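Local atomic coordinates of cellulose biosynthesis protein BcsG (Salmonella typhimurium LT2, PDB entry 5OLT), a protein that is required for cellulose biosynthesis and is represented here by its extramembrane domain, a zinc-binding domain of the alkaline phosphatase family. Residues Ser97-Ser102 against Val264-Gly268; Asn65-Leu69 against Leu216-His220; Gly103-Arg108 against His119-Tyr123; Gln314-Ala320 against Leu348-Ala352. All blocks are in the same frame, centred on the assembly; numbering follows the deposited sequence. Where two conformers were deposited one is given.

From the N terminus, strand 60-66 opens contact 2 at Asn65-Leu69, and the loop after strand 90-96 then opens contact 1 at Ser97-Ser102. Helix 102-110 follows at once, and contact 3 closes a short loop at His119-Tyr123, lying wholly within both longer loops. Contact 2 closes at Leu216-His220 and contact 1 only later, at Val264-Gly268, so these two cross; they share the zinc ion and water 1, and join through Glu266 N and Ile66 O. Contact 4 comes last and in series, binding helix 318-328 to the loop before strand 355-357. Its Tyr318 reaches back to Ser97 of contact 1 and packs on Arg108 of contact 3.

Contact 1: residues Ser97-Ser102 against Val264-Gly268; sequences SGTSYS and VPEHG. With ZN (zinc ion), chain B.
Ser102 comes together with Glu266 and His267 on a zinc ion, in the metal site of an alkaline phosphatase-type fold, where loops leaving the carboxyl ends of the sheet strands supply the ligands. Ser102 opens helix 102-110 and places OG 2.0 Å from the zinc. Glu266 binds through one oxygen, OE1, 1.9 Å from the metal, while OE2 is held by Asn215. The imidazole of His267 adds NE2 at 2.1 Å from the zinc, and Cys67 completes the protein ligands.

The looser side carries water 1, 2.5 Å from the zinc, a longer bond than those of the three side chains. Here Ser102 OG also hydrogen-bonds a citrate, probably from the crystallisation liquor, and the partly exposed Tyr101 sends its side chain away from 264-268, its hydroxyl going to Asp283.

Behind the metal the packing is close and buried. CB of Ser97 presses on the carbonyl oxygen of Glu266 at 3.1 Å, and the serine OG turns back to hydrogen-bond Thr99 O within its own loop. Thr99 O in turn rests against His267 CB. A chi1 of 59° lays the His267 ring against Ser100 O, which stands 3.4 Å from the plane of one face, displaced toward the rim, and carries NE2 to the metal. With NE2 taken by the zinc, the other ring nitrogen, ND1, donates almost in the ring plane to Gly268 O at 2.7 Å.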
# COMPACT_ATOMS: atom_id res chain seq x y z
N SER A 97 -3.01 -0.16 -6.71
CA SER A 97 -2.01 0.80 -6.24
C SER A 97 -2.24 2.24 -6.75
O SER A 97 -1.62 3.17 -6.24
CB SER A 97 -0.59 0.37 -6.64
OG SER A 97 -0.44 0.47 -8.03
N GLY A 98 -3.12 2.40 -7.73
CA GLY A 98 -3.50 3.74 -8.18
C GLY A 98 -2.55 4.42 -9.15
O GLY A 98 -2.87 5.53 -9.59
N THR A 99 -1.41 3.80 -9.45
CA THR A 99 -0.36 4.43 -10.28
C THR A 99 0.69 3.41 -10.58
O THR A 99 0.73 2.32 -9.94
CB THR A 99 0.26 5.62 -9.52
OG1 THR A 99 1.24 6.25 -10.35
CG2 THR A 99 0.91 5.18 -8.21
N SER A 100 1.54 3.70 -11.57
CA SER A 100 2.64 2.79 -11.86
C SER A 100 4.01 3.41 -11.63
O SER A 100 5.01 2.77 -12.02
CB SER A 100 2.52 2.20 -13.24
OG SER A 100 2.45 3.20 -14.25
N TYR A 101 4.07 4.57 -10.96
CA TYR A 101 5.36 5.22 -10.64
C TYR A 101 5.57 5.31 -9.15
O TYR A 101 4.60 5.41 -8.38
CB TYR A 101 5.41 6.62 -11.25
CG TYR A 101 5.44 6.68 -12.79
CD1 TYR A 101 6.11 5.72 -13.55
CD2 TYR A 101 4.86 7.75 -13.44
CE1 TYR A 101 6.16 5.81 -14.95
CE2 TYR A 101 4.94 7.89 -14.82
CZ TYR A 101 5.58 6.91 -15.57
OH TYR A 101 5.61 7.08 -16.96
N SER A 102 6.84 5.29 -8.73
CA SER A 102 7.16 5.19 -7.32
C SER A 102 6.77 6.40 -6.49
O SER A 102 6.18 6.26 -5.41
CB SER A 102 8.67 4.99 -7.15
OG SER A 102 9.13 3.86 -7.88
N VAL A 264 2.58 -3.23 1.53
CA VAL A 264 1.79 -2.67 0.43
C VAL A 264 2.74 -2.20 -0.66
O VAL A 264 3.53 -1.25 -0.48
CB VAL A 264 0.87 -1.53 0.92
CG1 VAL A 264 1.64 -0.56 1.80
CG2 VAL A 264 0.09 -0.84 -0.21
N PRO A 265 2.76 -2.94 -1.76
CA PRO A 265 3.65 -2.54 -2.87
C PRO A 265 3.21 -1.23 -3.50
O PRO A 265 2.04 -0.85 -3.45
CB PRO A 265 3.52 -3.67 -3.87
CG PRO A 265 3.03 -4.83 -3.04
CD PRO A 265 2.11 -4.23 -2.02
N GLU A 266 4.19 -0.54 -4.08
CA GLU A 266 3.91 0.72 -4.79
C GLU A 266 3.18 0.50 -6.10
O GLU A 266 2.33 1.31 -6.49
CB GLU A 266 5.24 1.36 -5.21
CG GLU A 266 6.23 1.78 -4.13
CD GLU A 266 7.54 2.18 -4.78
OE1 GLU A 266 7.58 2.18 -6.04
OE2 GLU A 266 8.50 2.48 -4.07
N HIS A 267 3.60 -0.54 -6.84
CA HIS A 267 3.19 -0.80 -8.24
C HIS A 267 4.02 -1.98 -8.68
O HIS A 267 5.06 -2.29 -8.05
CB HIS A 267 3.54 0.42 -9.18
CG HIS A 267 5.01 0.74 -9.21
ND1 HIS A 267 5.92 0.00 -9.95
CD2 HIS A 267 5.74 1.64 -8.50
CE1 HIS A 267 7.15 0.43 -9.68
NE2 HIS A 267 7.07 1.44 -8.82
N GLY A 268 3.61 -2.61 -9.77
CA GLY A 268 4.35 -3.73 -10.30
C GLY A 268 5.60 -3.38 -11.07
O GLY A 268 5.82 -2.24 -11.47
ZN ZN B . 8.68 1.93 -7.59
O HOH W 1 9.97 2.43 -9.66

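Contact 2: residues Asn65-Leu69 against Leu216-His220; sequences NICSL and LLPLH. With ZN (zinc ion), chain B.
Cys67 and Leu216 meet where two neighbouring parallel strands of the central alkaline phosphatase-type sheet run out into zinc-site loops. The last bridge pairs Ile66 with Leu216: Leu216 N donates to Asn65 O, and Cys67 N to Leu216 O at 2.9 Å. Just beyond, water 2 bridges the two backbones, donating to Cys67 O and Leu216 O and accepting from Leu219 N.

Leu219 supplies a bump. It belongs to a type I turn, Leu217 to His220, that swings its side chain back onto 65-69. Its CB sits against Cys67 O at 3.5 Å, and CD1 enters a hollow between Ile66 CG2, 4.0 Å away, and Leu69 CB, 3.9 Å away. Ser68 lays its CB against Leu219 O. On the strand side, the Leu216 branch CD1 lies against Asn65 O, and Ile66 extends CG1 toward the same methyl.

Cys67 packs its CB against Leu217 CD1, which bends round to it at 4.1 Å, while the sulfur, swung opposite the backbone N (chi1 -179°), reaches the zinc. The His220 ring stacks on Phe183 and hydrogen-bonds, through NE2, a citrate that probably came from the crystallisation liquor. It turns an edge to the sulfur in a sulfur-aromatic contact: from the ring centre Cys67 SG lies 75° off the normal, and His220 CD2 is 3.7 Å from it.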
# COMPACT_ATOMS: atom_id res chain seq x y z
N ASN A 65 6.72 -0.72 2.16
CA ASN A 65 6.26 -0.27 0.86
C ASN A 65 7.29 -0.70 -0.18
O ASN A 65 8.43 -0.25 -0.16
CB ASN A 65 6.10 1.27 0.95
CG ASN A 65 5.56 1.89 -0.30
OD1 ASN A 65 4.57 1.42 -0.90
ND2 ASN A 65 6.17 2.99 -0.69
N ILE A 66 6.89 -1.64 -1.04
CA ILE A 66 7.83 -2.36 -1.90
C ILE A 66 7.69 -1.92 -3.34
O ILE A 66 6.61 -2.05 -3.93
CB ILE A 66 7.60 -3.88 -1.81
CG1 ILE A 66 7.75 -4.37 -0.35
CG2 ILE A 66 8.53 -4.65 -2.77
CD1 ILE A 66 7.30 -5.80 -0.13
N CYS A 67 8.79 -1.43 -3.92
CA CYS A 67 8.79 -1.06 -5.34
C CYS A 67 8.68 -2.32 -6.22
O CYS A 67 9.32 -3.33 -5.92
CB CYS A 67 10.09 -0.28 -5.64
SG CYS A 67 10.27 0.32 -7.36
N SER A 68 7.92 -2.22 -7.32
CA SER A 68 8.02 -3.20 -8.41
C SER A 68 7.60 -4.63 -8.02
O SER A 68 8.32 -5.59 -8.30
CB SER A 68 9.43 -3.19 -9.03
OG SER A 68 9.72 -1.89 -9.56
N LEU A 69 6.40 -4.75 -7.44
CA LEU A 69 5.85 -6.03 -7.00
C LEU A 69 4.34 -5.98 -7.21
O LEU A 69 3.63 -5.33 -6.42
CB LEU A 69 6.21 -6.28 -5.53
CG LEU A 69 5.60 -7.58 -4.96
CD1 LEU A 69 6.11 -8.78 -5.71
CD2 LEU A 69 5.98 -7.66 -3.47
N LEU A 216 11.33 0.06 0.07
CA LEU A 216 12.26 -0.98 -0.38
C LEU A 216 12.38 -1.03 -1.89
O LEU A 216 11.38 -1.19 -2.58
CB LEU A 216 11.77 -2.39 0.06
CG LEU A 216 11.71 -2.66 1.54
CD1 LEU A 216 10.49 -2.00 2.14
CD2 LEU A 216 11.66 -4.17 1.78
N LEU A 217 13.61 -0.99 -2.37
CA LEU A 217 13.93 -0.96 -3.79
C LEU A 217 14.53 -2.23 -4.45
O LEU A 217 14.86 -2.17 -5.64
CB LEU A 217 14.98 0.20 -3.96
CG LEU A 217 15.03 0.90 -5.30
CD1 LEU A 217 13.72 1.64 -5.55
CD2 LEU A 217 16.21 1.88 -5.33
N PRO A 218 14.68 -3.38 -3.74
CA PRO A 218 15.48 -4.43 -4.40
C PRO A 218 14.89 -4.99 -5.69
O PRO A 218 15.65 -5.49 -6.52
CB PRO A 218 15.57 -5.52 -3.33
CG PRO A 218 14.32 -5.36 -2.54
CD PRO A 218 14.15 -3.86 -2.45
N LEU A 219 13.57 -4.91 -5.86
CA LEU A 219 12.94 -5.50 -7.04
C LEU A 219 12.93 -4.54 -8.23
O LEU A 219 12.48 -4.91 -9.30
CB LEU A 219 11.52 -5.96 -6.71
CG LEU A 219 11.46 -6.91 -5.51
CD1 LEU A 219 10.00 -7.37 -5.35
CD2 LEU A 219 12.41 -8.10 -5.61
N HIS A 220 13.44 -3.31 -8.06
CA HIS A 220 13.48 -2.39 -9.19
C HIS A 220 14.36 -2.91 -10.32
O HIS A 220 15.40 -3.51 -10.08
CB HIS A 220 13.99 -1.03 -8.74
CG HIS A 220 13.77 0.08 -9.75
ND1 HIS A 220 14.47 0.17 -10.95
CD2 HIS A 220 12.94 1.14 -9.72
CE1 HIS A 220 14.09 1.27 -11.59
NE2 HIS A 220 13.18 1.88 -10.86
ZN ZN B . 8.68 1.93 -7.59
O HOH W 2 11.57 -3.47 -4.38
O HOH W 1 9.97 2.43 -9.66

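Contact 3: residues Gly103-Arg108 against His119-Tyr123; sequences GPAAIR and HTRLY
Leu122 pushes into a hollow on helix 102-110 made by Pro104, Ile107 and Arg108. The apolar contacts come from its two methyls: CD1 meets Pro104 CB at 3.8 Å, and CD2 lies between Ile107 CG2, 3.8 Å away, and Arg108 CG, 3.7 Å away. Tyr123 widens this patch, with Ile107 CD1 reaching its CE1 at 3.7 Å, the two side chains about perpendicular. The tyrosine hydroxyl rests against Pro104 CD and CG, though its hydrogen bond goes to Glu159. Pro104 CG also touches the His119 ring edge at CE1.

Polar contact is made through water. Arg108, extended from CG to NE, passes across Leu122, whose CG and CD1 lie over one guanidinium face, CG offset toward the rim. At that group's edge, water 3 accepts from Arg108 NH2 at 2.8 Å and lies equally far from His119 ND1, in the imidazole plane. NH1 turns instead to Pro117 O.

Helix 102-110, whose first residue Ser102 binds the zinc, thus has the short helix 119-122 folded back against it. Helix 156-162 packs on helix 102-110 at Ala106 and Ile107, and Glu356 of strand 355-357 accepts from His119 N.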
# COMPACT_ATOMS: atom_id res chain seq x y z
N GLY A 103 7.09 7.61 -6.99
CA GLY A 103 6.79 8.82 -6.22
C GLY A 103 5.31 8.98 -5.93
O GLY A 103 4.90 9.09 -4.77
N PRO A 104 4.48 8.92 -6.98
CA PRO A 104 3.04 9.05 -6.74
C PRO A 104 2.50 7.92 -5.87
O PRO A 104 1.58 8.16 -5.09
CB PRO A 104 2.44 8.99 -8.13
CG PRO A 104 3.54 9.17 -9.08
CD PRO A 104 4.85 9.00 -8.41
N ALA A 105 3.05 6.69 -5.99
CA ALA A 105 2.59 5.61 -5.14
C ALA A 105 2.83 5.89 -3.68
O ALA A 105 1.94 5.64 -2.84
CB ALA A 105 3.27 4.31 -5.51
N ALA A 106 4.02 6.38 -3.37
CA ALA A 106 4.35 6.67 -1.97
C ALA A 106 3.49 7.81 -1.43
O ALA A 106 2.99 7.74 -0.30
CB ALA A 106 5.81 7.03 -1.85
N ILE A 107 3.25 8.85 -2.25
CA ILE A 107 2.40 9.94 -1.81
C ILE A 107 0.96 9.43 -1.57
O ILE A 107 0.34 9.80 -0.57
CB ILE A 107 2.38 11.09 -2.85
CG1 ILE A 107 3.80 11.65 -3.06
CG2 ILE A 107 1.49 12.23 -2.35
CD1 ILE A 107 3.88 12.50 -4.32
N ARG A 108 0.44 8.58 -2.46
CA ARG A 108 -0.91 8.05 -2.29
C ARG A 108 -1.00 7.27 -0.96
O ARG A 108 -1.97 7.39 -0.23
CB ARG A 108 -1.30 7.19 -3.47
CG ARG A 108 -1.56 8.00 -4.73
CD ARG A 108 -1.99 7.14 -5.91
NE ARG A 108 -2.30 7.99 -7.09
CZ ARG A 108 -3.40 8.73 -7.22
NH1 ARG A 108 -4.38 8.69 -6.31
NH2 ARG A 108 -3.53 9.53 -8.29
N HIS A 119 -4.26 12.58 -10.12
CA HIS A 119 -2.85 12.77 -10.10
C HIS A 119 -2.45 14.24 -9.81
O HIS A 119 -1.54 14.48 -9.02
CB HIS A 119 -2.23 12.27 -11.40
CG HIS A 119 -0.74 12.35 -11.41
ND1 HIS A 119 0.06 11.35 -10.93
CD2 HIS A 119 0.09 13.34 -11.83
CE1 HIS A 119 1.33 11.69 -11.08
NE2 HIS A 119 1.37 12.90 -11.62
N THR A 120 -3.15 15.18 -10.46
CA THR A 120 -2.93 16.61 -10.27
C THR A 120 -2.98 16.96 -8.76
O THR A 120 -2.05 17.61 -8.25
CB THR A 120 -3.96 17.46 -11.06
OG1 THR A 120 -3.94 17.10 -12.45
CG2 THR A 120 -3.63 18.95 -10.94
N ARG A 121 -4.03 16.48 -8.09
CA ARG A 121 -4.30 16.79 -6.66
C ARG A 121 -3.19 16.20 -5.76
O ARG A 121 -2.91 16.73 -4.65
CB ARG A 121 -5.69 16.29 -6.25
CG ARG A 121 -6.91 17.19 -6.40
CD ARG A 121 -7.78 17.19 -5.08
NE ARG A 121 -8.58 15.95 -4.82
CZ ARG A 121 -8.70 15.27 -3.67
NH1 ARG A 121 -8.08 15.68 -2.54
NH2 ARG A 121 -9.49 14.17 -3.61
N LEU A 122 -2.53 15.14 -6.21
CA LEU A 122 -1.38 14.61 -5.40
C LEU A 122 -0.26 15.56 -5.14
O LEU A 122 0.50 15.40 -4.16
CB LEU A 122 -0.67 13.44 -6.08
CG LEU A 122 -1.26 12.11 -5.95
CD1 LEU A 122 -0.32 11.13 -6.64
CD2 LEU A 122 -1.56 11.71 -4.51
N TYR A 123 -0.08 16.52 -6.06
CA TYR A 123 1.06 17.39 -6.02
C TYR A 123 0.75 18.78 -5.43
O TYR A 123 1.57 19.69 -5.51
CB TYR A 123 1.76 17.43 -7.39
CG TYR A 123 2.46 16.12 -7.61
CD1 TYR A 123 3.77 15.92 -7.13
CD2 TYR A 123 1.81 15.04 -8.24
CE1 TYR A 123 4.40 14.68 -7.27
CE2 TYR A 123 2.44 13.82 -8.37
CZ TYR A 123 3.72 13.64 -7.91
OH TYR A 123 4.37 12.42 -8.05
O HOH W 3 -1.08 9.12 -9.61

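Contact 4: residues Gln314-Ala320 against Leu348-Ala352; sequences QPSSYLA and LPQTA
Leu348 begins the second segment with a loose packing contact, its CD2 lying 4.3 Å from Ala320 O at the start of helix 318-328. Pro349 then sets the CB-CG edge of its ring against the first turn of that helix: CG touches Ala320 CA at 3.7 Å and Leu319 O, and CB meets Leu319 CD2 at 3.8 Å. The Pro349 carbonyl oxygen takes two water bonds, from water 5, which also donates to Ser316 OG, and from water 6, which accepts from Ser317 N.

At Gln350 the CA atoms of the two segments are nearest, across from Ser316. Gln350 CA makes a CH...O contact with Pro315 O at 3.2 Å, while the side chain, extended beyond CG (chi2 -179°), runs over Gln314 and brings OE1 to 3.6 Å from Gln314 CB. Thr351 N makes the one direct hydrogen bond between the segments, 2.9 Å to Pro315 O, approaching from well above the carbonyl plane. Its CB packs on Ser317 CB at 4.0 Å, OG1 lies 2.8 Å from water 6, and water 4 links its carbonyl oxygen to Ser316 O.

In the fold, this pairing seats the loop between helix 341-345 and strand 355-357 on the chain that leads into helix 318-328. Ser316 is bonded through its backbone to His94 and Asn96 of strand 90-96, and the Ala352 side chain packs on Trp33 and Phe37 of helix 27-42.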
# COMPACT_ATOMS: atom_id res chain seq x y z
N GLN A 314 -12.83 -7.84 -2.30
CA GLN A 314 -13.48 -6.66 -2.88
C GLN A 314 -12.44 -5.66 -3.38
O GLN A 314 -11.32 -5.59 -2.83
CB GLN A 314 -14.39 -6.00 -1.84
CG GLN A 314 -15.48 -6.94 -1.33
CD GLN A 314 -15.10 -7.75 -0.07
OE1 GLN A 314 -13.94 -7.79 0.40
NE2 GLN A 314 -16.12 -8.39 0.50
N PRO A 315 -12.78 -4.88 -4.42
CA PRO A 315 -11.81 -3.88 -4.93
C PRO A 315 -11.43 -2.91 -3.81
O PRO A 315 -12.32 -2.32 -3.17
CB PRO A 315 -12.59 -3.15 -6.02
CG PRO A 315 -13.60 -4.13 -6.47
CD PRO A 315 -14.01 -4.91 -5.25
N SER A 316 -10.14 -2.76 -3.53
CA SER A 316 -9.66 -2.01 -2.38
C SER A 316 -8.49 -1.14 -2.79
O SER A 316 -7.86 -1.34 -3.85
CB SER A 316 -9.15 -3.00 -1.33
OG SER A 316 -10.19 -3.87 -0.90
N SER A 317 -8.17 -0.19 -1.93
CA SER A 317 -6.94 0.57 -2.10
C SER A 317 -6.53 1.14 -0.75
O SER A 317 -6.93 0.59 0.31
CB SER A 317 -7.13 1.68 -3.18
OG SER A 317 -5.87 2.21 -3.56
N TYR A 318 -5.75 2.24 -0.76
CA TYR A 318 -5.12 2.74 0.48
C TYR A 318 -6.11 3.06 1.59
O TYR A 318 -5.77 2.92 2.78
CB TYR A 318 -4.27 3.96 0.17
CG TYR A 318 -3.23 3.66 -0.88
CD1 TYR A 318 -2.14 2.83 -0.59
CD2 TYR A 318 -3.39 4.13 -2.19
CE1 TYR A 318 -1.20 2.51 -1.57
CE2 TYR A 318 -2.46 3.81 -3.19
CZ TYR A 318 -1.35 3.03 -2.87
OH TYR A 318 -0.44 2.68 -3.85
N LEU A 319 -7.31 3.52 1.23
CA LEU A 319 -8.27 3.89 2.27
C LEU A 319 -8.57 2.70 3.19
O LEU A 319 -8.77 2.89 4.41
CB LEU A 319 -9.57 4.46 1.66
CG LEU A 319 -10.52 5.16 2.63
CD1 LEU A 319 -9.89 6.43 3.21
CD2 LEU A 319 -11.82 5.47 1.91
N ALA A 320 -8.58 1.48 2.63
CA ALA A 320 -8.82 0.28 3.46
C ALA A 320 -7.68 0.02 4.46
O ALA A 320 -7.94 -0.51 5.56
CB ALA A 320 -9.04 -0.95 2.59
N LEU A 348 -14.96 -2.96 5.18
CA LEU A 348 -13.84 -2.08 4.85
C LEU A 348 -14.22 -1.26 3.63
O LEU A 348 -15.00 -1.71 2.78
CB LEU A 348 -12.57 -2.91 4.58
CG LEU A 348 -11.95 -3.65 5.76
CD1 LEU A 348 -10.87 -4.62 5.30
CD2 LEU A 348 -11.41 -2.69 6.80
N PRO A 349 -13.65 -0.06 3.53
CA PRO A 349 -13.98 0.72 2.33
C PRO A 349 -13.52 0.04 1.05
O PRO A 349 -12.40 -0.49 0.96
CB PRO A 349 -13.22 2.02 2.53
CG PRO A 349 -12.21 1.75 3.56
CD PRO A 349 -12.71 0.61 4.42
N GLN A 350 -14.40 0.05 0.05
CA GLN A 350 -14.06 -0.45 -1.29
C GLN A 350 -13.76 0.75 -2.15
O GLN A 350 -14.32 1.84 -1.92
CB GLN A 350 -15.23 -1.21 -1.94
CG GLN A 350 -15.63 -2.41 -1.08
CD GLN A 350 -16.75 -3.21 -1.67
OE1 GLN A 350 -16.79 -3.46 -2.87
NE2 GLN A 350 -17.64 -3.70 -0.80
N THR A 351 -12.88 0.56 -3.13
CA THR A 351 -12.47 1.66 -4.00
C THR A 351 -12.37 1.08 -5.40
O THR A 351 -11.76 0.01 -5.60
CB THR A 351 -11.08 2.21 -3.57
OG1 THR A 351 -11.15 2.62 -2.19
CG2 THR A 351 -10.69 3.41 -4.44
N ALA A 352 -12.97 1.76 -6.36
CA ALA A 352 -12.87 1.31 -7.76
C ALA A 352 -11.40 1.36 -8.20
O ALA A 352 -10.63 2.23 -7.72
CB ALA A 352 -13.75 2.17 -8.67
O HOH W 4 -9.41 -1.13 -6.36
O HOH W 5 -11.96 -3.31 1.12
O HOH W 6 -10.24 0.83 -0.30